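Local coordinates for protein possible translation initiation inhibitor (Rhodopseudomonas palustris, PDB 3LME) that is of unassigned function but belongs to the YjgF-like family of small trimeric alpha/beta proteins, at residues D46-R51 against V83-P88; K92-I97 against P102-T107. The protein carries 1 engineered substitution. One frame throughout, in Å; residues are numbered along the deposited sequence.

Interaction 1 of 2, residues D46-R51 against V83-P88; sequences DGDEAR and VAKYRP
Asp48 OD2 has two neighbours on the facing helix, and neither is a hydrogen bond: it lies 3.7 Å from Lys85 CE and 3.9 Å from Tyr86 CE1. The ammonium group stays farther off, with Lys85 NZ 4.4 Å from Asp48 OD2, probably close enough for some attraction but beyond a salt bridge. The Asp48 carboxylate comes to the rim of the Tyr86 ring, near its plane, and stands almost upright to it, the two planes 87° apart; OD1 is also 3.9 Å from Tyr86 CE1. Lys85, whose first torsion (chi1 -171°) turns CG opposite the backbone N, runs extended past this ring, its CG above one face near the rim, and brings CE to the carboxylate. Asp48 opens helix 48-64 just after the N-cap residue Gly47, and the Arg51 N to Gly47 O bond (2.8 Å) closes the first turn. The Tyr86 side chain also touches Thr81 and Ile119. The contact thus joins the N-terminal ends of two helices through a small, partly exposed patch, where the attraction is probably electrostatic, from a lysine and the positive edge of an aromatic ring.

Interaction 2 of 2, residues K92-I97 against P102-T107; sequences KVQKDI and PYPPRT
Gln94 reaches from helix 83-98 toward residues 102-107 and presents its amide to the Arg106 guanidinium, the two planes inclined by 34°. Arg106 NH2 donates to Gln94 OE1 at 2.8 Å, nearly head-on to the carbonyl (C=O...N angle 170°), although the oxygen is tilted out of the guanidinium plane and the N-H...O angle is a bent 142°. A bend at its third torsion swings the Arg106 guanidinium round, while Arg106 CD remains 3.4 Å from Gln94 OE1. The other end of the amide faces the proline: Gln94 NE2 donates to a water at 2.9 Å, which donates to Pro104 O at 2.7 Å. Gln94 and Pro104 pass one another in opposite directions. Tyr103 turns the edge of its ring to the helix, with Gln94 O near the ring plane, and its hydroxyl lies beside Lys95 CG while hydrogen-bonding to Gly99 O. Arg106 NH2 also bonds Asn91 OD1, and Thr18 of the second subunit adds a weak bond to Gln94 OE1. With Arg106 on OE1 and the water on one N-H of NE2, both ends of this buried amide have a partner, which would hold its rotation and tie the helix to the following strand of a beta-alpha-beta unit.

In the fold
Helix 83-98 serves both contacts: its first turns meet the start of helix 48-64 in interaction 1, and its later turns face the segment leading into strand 106-110 in interaction 2. The centres of the contacts are about 14 Å apart. A direct salt bridge connects them, Glu49 OE2 to Lys92 NZ at 3.1 Å. Beside it, Glu49 CG packs on Val93 CG2. Both sets of segments reach the second subunit: Arg87 forms a salt bridge with its Asp115, and Tyr103 O bonds its Ser20. Arg87 and Arg106 each also form a salt bridge to a sulfate ion, probably from the crystallisation liquor, the Arg106 side chain coming within about 3 Å.

Interaction 1 of 2, residues D46-R51 against V83-P88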
loop_
_atom_site.group_PDB
_atom_site.type_symbol
_atom_site.label_atom_id
_atom_site.label_comp_id
_atom_site.label_asym_id
_atom_site.label_seq_id
_atom_site.Cartn_x
_atom_site.Cartn_y
_atom_site.Cartn_z
ATOM N N ASP A 46 18.271 15.145 12.780
ATOM C CA ASP A 46 18.254 16.470 12.172
ATOM C C ASP A 46 18.685 16.352 10.738
ATOM O O ASP A 46 19.397 15.411 10.396
ATOM C CB ASP A 46 19.194 17.427 12.901
ATOM C CG ASP A 46 18.668 17.852 14.270
ATOM O OD1 ASP A 46 17.526 17.503 14.628
ATOM O OD2 ASP A 46 19.403 18.549 15.007
ATOM N N GLY A 47 18.271 17.321 9.914
ATOM C CA GLY A 47 18.691 17.424 8.520
ATOM C C GLY A 47 17.772 16.657 7.591
ATOM O O GLY A 47 17.517 15.468 7.789
ATOM N N ASP A 48 17.266 17.353 6.579
ATOM C CA ASP A 48 16.428 16.769 5.556
ATOM C C ASP A 48 16.966 15.432 5.066
ATOM O O ASP A 48 16.276 14.421 5.099
ATOM C CB ASP A 48 16.380 17.707 4.362
ATOM C CG ASP A 48 15.385 18.847 4.522
ATOM O OD1 ASP A 48 14.699 18.910 5.562
ATOM O OD2 ASP A 48 15.293 19.686 3.583
ATOM N N GLU A 49 18.191 15.429 4.574
ATOM C CA GLU A 49 18.748 14.258 3.936
ATOM C C GLU A 49 19.159 13.162 4.952
ATOM O O GLU A 49 18.974 11.971 4.725
ATOM C CB GLU A 49 19.906 14.720 3.078
ATOM C CG GLU A 49 20.655 13.651 2.364
ATOM C CD GLU A 49 21.698 14.254 1.449
ATOM O OE1 GLU A 49 21.399 15.327 0.853
ATOM O OE2 GLU A 49 22.804 13.660 1.329
ATOM N N ALA A 50 19.698 13.581 6.090
ATOM C CA ALA A 50 20.019 12.675 7.168
ATOM C C ALA A 50 18.748 11.970 7.578
ATOM O O ALA A 50 18.777 10.780 7.845
ATOM C CB ALA A 50 20.624 13.432 8.334
ATOM N N ARG A 51 17.625 12.689 7.598
ATOM C CA ARG A 51 16.337 12.123 8.025
ATOM C C ARG A 51 15.856 11.019 7.116
ATOM O O ARG A 51 15.468 9.952 7.570
ATOM C CB ARG A 51 15.283 13.199 8.051
ATOM C CG ARG A 51 14.048 12.795 8.768
ATOM C CD ARG A 51 14.166 13.037 10.265
ATOM N NE ARG A 51 12.920 13.621 10.735
ATOM C CZ ARG A 51 12.735 14.924 10.949
ATOM N NH1 ARG A 51 11.541 15.356 11.353
ATOM N NH2 ARG A 51 13.740 15.781 10.790
ATOM N N VAL A 83 5.949 16.824 -1.422
ATOM C CA VAL A 83 6.529 16.129 -2.562
ATOM C C VAL A 83 7.458 17.040 -3.377
ATOM O O VAL A 83 8.555 16.647 -3.735
ATOM C CB VAL A 83 5.432 15.406 -3.421
ATOM C CG1 VAL A 83 4.602 16.395 -4.242
ATOM C CG2 VAL A 83 6.048 14.345 -4.305
ATOM N N ALA A 84 7.046 18.269 -3.637
ATOM C CA ALA A 84 7.909 19.181 -4.373
ATOM C C ALA A 84 9.302 19.273 -3.714
ATOM O O ALA A 84 10.314 19.324 -4.403
ATOM C CB ALA A 84 7.258 20.555 -4.495
ATOM N N LYS A 85 9.340 19.267 -2.385
ATOM C CA LYS A 85 10.574 19.488 -1.648
ATOM C C LYS A 85 11.427 18.229 -1.467
ATOM O O LYS A 85 12.647 18.283 -1.614
ATOM C CB LYS A 85 10.265 20.109 -0.273
ATOM C CG LYS A 85 11.524 20.590 0.494
ATOM C CD LYS A 85 11.217 21.663 1.528
ATOM C CE LYS A 85 12.271 21.633 2.640
ATOM N NZ LYS A 85 11.983 22.606 3.751
ATOM N N TYR A 86 10.785 17.109 -1.143
ATOM C CA TYR A 86 11.501 15.904 -0.757
ATOM C C TYR A 86 11.672 14.833 -1.827
ATOM O O TYR A 86 12.499 13.929 -1.678
ATOM C CB TYR A 86 10.881 15.308 0.492
ATOM C CG TYR A 86 10.801 16.315 1.602
ATOM C CD1 TYR A 86 11.950 16.918 2.105
ATOM C CD2 TYR A 86 9.572 16.684 2.135
ATOM C CE1 TYR A 86 11.876 17.850 3.114
ATOM C CE2 TYR A 86 9.485 17.611 3.135
ATOM C CZ TYR A 86 10.636 18.190 3.622
ATOM O OH TYR A 86 10.537 19.124 4.625
ATOM N N ARG A 87 10.919 14.918 -2.908
ATOM C CA ARG A 87 11.096 13.941 -3.947
ATOM C C ARG A 87 12.562 13.945 -4.405
ATOM O O ARG A 87 13.162 12.886 -4.513
ATOM C CB ARG A 87 10.131 14.169 -5.103
ATOM C CG ARG A 87 9.795 12.900 -5.827
ATOM C CD ARG A 87 9.603 13.121 -7.286
ATOM N NE ARG A 87 10.789 13.735 -7.925
ATOM C CZ ARG A 87 10.827 14.971 -8.457
ATOM N NH1 ARG A 87 11.948 15.421 -9.030
ATOM N NH2 ARG A 87 9.742 15.751 -8.430
ATOM N N PRO A 88 13.151 15.135 -4.645
ATOM C CA PRO A 88 14.570 15.139 -5.043
ATOM C C PRO A 88 15.528 14.572 -3.968
ATOM O O PRO A 88 16.609 14.046 -4.299
ATOM C CB PRO A 88 14.880 16.627 -5.296
ATOM C CG PRO A 88 13.679 17.382 -4.818
ATOM C CD PRO A 88 12.526 16.456 -4.822
#

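Interaction 2 of 2, residues K92-I97 against P102-T107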
loop_
_atom_site.group_PDB
_atom_site.type_symbol
_atom_site.label_atom_id
_atom_site.label_comp_id
_atom_site.label_asym_id
_atom_site.label_seq_id
_atom_site.Cartn_x
_atom_site.Cartn_y
_atom_site.Cartn_z
ATOM N N LYS A 92 18.016 11.488 -4.392
ATOM C CA LYS A 92 19.413 11.549 -4.030
ATOM C C LYS A 92 19.788 10.392 -3.068
ATOM O O LYS A 92 20.804 9.703 -3.248
ATOM C CB LYS A 92 19.685 12.930 -3.436
ATOM C CG LYS A 92 20.892 13.064 -2.590
ATOM C CD LYS A 92 22.064 13.692 -3.344
ATOM C CE LYS A 92 23.413 13.072 -2.859
ATOM N NZ LYS A 92 23.392 12.446 -1.464
ATOM N N VAL A 93 18.956 10.146 -2.065
ATOM C CA VAL A 93 19.276 9.089 -1.121
ATOM C C VAL A 93 19.257 7.710 -1.767
ATOM O O VAL A 93 20.090 6.849 -1.439
ATOM C CB VAL A 93 18.387 9.137 0.105
ATOM C CG1 VAL A 93 18.564 7.873 0.920
ATOM C CG2 VAL A 93 18.738 10.403 0.957
ATOM N N GLN A 94 18.316 7.507 -2.692
ATOM C CA GLN A 94 18.255 6.253 -3.410
ATOM C C GLN A 94 19.455 6.086 -4.357
ATOM O O GLN A 94 19.963 4.986 -4.493
ATOM C CB GLN A 94 16.922 6.078 -4.123
ATOM C CG GLN A 94 15.798 5.607 -3.241
ATOM C CD GLN A 94 14.606 5.126 -4.042
ATOM O OE1 GLN A 94 13.815 5.920 -4.556
ATOM N NE2 GLN A 94 14.468 3.817 -4.154
ATOM N N LYS A 95 19.932 7.158 -4.992
ATOM C CA LYS A 95 21.187 7.050 -5.761
ATOM C C LYS A 95 22.340 6.599 -4.862
ATOM O O LYS A 95 23.214 5.841 -5.281
ATOM C CB LYS A 95 21.561 8.357 -6.461
ATOM C CG LYS A 95 21.038 8.447 -7.897
ATOM C CD LYS A 95 21.326 9.808 -8.502
ATOM C CE LYS A 95 20.262 10.180 -9.547
ATOM N NZ LYS A 95 20.615 9.755 -10.966
ATOM N N ASP A 96 22.323 7.053 -3.612
ATOM C CA ASP A 96 23.387 6.718 -2.692
ATOM C C ASP A 96 23.378 5.232 -2.344
ATOM O O ASP A 96 24.429 4.622 -2.131
ATOM C CB ASP A 96 23.244 7.519 -1.403
ATOM C CG ASP A 96 23.773 8.951 -1.507
ATOM O OD1 ASP A 96 24.487 9.320 -2.502
ATOM O OD2 ASP A 96 23.451 9.702 -0.537
ATOM N N ILE A 97 22.180 4.664 -2.269
ATOM C CA ILE A 97 22.014 3.323 -1.753
ATOM C C ILE A 97 22.088 2.322 -2.889
ATOM O O ILE A 97 22.810 1.334 -2.801
ATOM C CB ILE A 97 20.706 3.195 -0.907
ATOM C CG1 ILE A 97 20.852 4.028 0.376
ATOM C CG2 ILE A 97 20.378 1.738 -0.593
ATOM C CD1 ILE A 97 19.689 3.945 1.319
ATOM N N PRO A 102 19.743 -1.791 -10.537
ATOM C CA PRO A 102 18.369 -1.460 -10.893
ATOM C C PRO A 102 17.591 -1.084 -9.625
ATOM O O PRO A 102 17.909 -1.563 -8.529
ATOM C CB PRO A 102 17.837 -2.768 -11.489
ATOM C CG PRO A 102 18.613 -3.864 -10.733
ATOM C CD PRO A 102 19.959 -3.255 -10.387
ATOM N N TYR A 103 16.585 -0.231 -9.796
ATOM C CA TYR A 103 15.827 0.335 -8.699
ATOM C C TYR A 103 14.472 -0.360 -8.474
ATOM O O TYR A 103 13.854 -0.812 -9.425
ATOM C CB TYR A 103 15.594 1.783 -9.030
ATOM C CG TYR A 103 16.837 2.580 -9.297
ATOM C CD1 TYR A 103 17.658 2.994 -8.245
ATOM C CD2 TYR A 103 17.182 2.971 -10.606
ATOM C CE1 TYR A 103 18.799 3.766 -8.477
ATOM C CE2 TYR A 103 18.334 3.751 -10.848
ATOM C CZ TYR A 103 19.129 4.146 -9.767
ATOM O OH TYR A 103 20.263 4.902 -9.966
ATOM N N PRO A 104 13.972 -0.408 -7.227
ATOM C CA PRO A 104 12.674 -1.059 -7.001
ATOM C C PRO A 104 11.495 -0.234 -7.518
ATOM O O PRO A 104 11.625 0.983 -7.677
ATOM C CB PRO A 104 12.579 -1.168 -5.489
ATOM C CG PRO A 104 13.830 -0.548 -4.956
ATOM C CD PRO A 104 14.459 0.268 -6.025
ATOM N N PRO A 105 10.349 -0.887 -7.798
ATOM C CA PRO A 105 9.131 -0.171 -8.115
ATOM C C PRO A 105 8.744 0.704 -6.923
ATOM O O PRO A 105 8.905 0.298 -5.778
ATOM C CB PRO A 105 8.101 -1.286 -8.285
ATOM C CG PRO A 105 8.892 -2.501 -8.522
ATOM C CD PRO A 105 10.113 -2.338 -7.709
ATOM N N ARG A 106 8.203 1.887 -7.192
ATOM C CA ARG A 106 8.138 2.902 -6.173
ATOM C C ARG A 106 6.951 3.805 -6.398
ATOM O O ARG A 106 6.623 4.116 -7.522
ATOM C CB ARG A 106 9.429 3.733 -6.239
ATOM C CG ARG A 106 9.402 5.013 -5.467
ATOM C CD ARG A 106 10.656 5.816 -5.677
ATOM N NE ARG A 106 10.523 6.862 -6.674
ATOM C CZ ARG A 106 11.375 7.870 -6.774
ATOM N NH1 ARG A 106 11.220 8.797 -7.712
ATOM N NH2 ARG A 106 12.396 7.950 -5.925
ATOM N N THR A 107 6.325 4.262 -5.323
ATOM C CA THR A 107 5.309 5.289 -5.429
ATOM C C THR A 107 5.519 6.361 -4.349
ATOM O O THR A 107 5.658 6.019 -3.189
ATOM C CB THR A 107 3.886 4.658 -5.455
ATOM O OG1 THR A 107 2.913 5.667 -5.222
ATOM C CG2 THR A 107 3.736 3.587 -4.403
HETATM O O HOH W 1 12.684 3.057 -6.334
#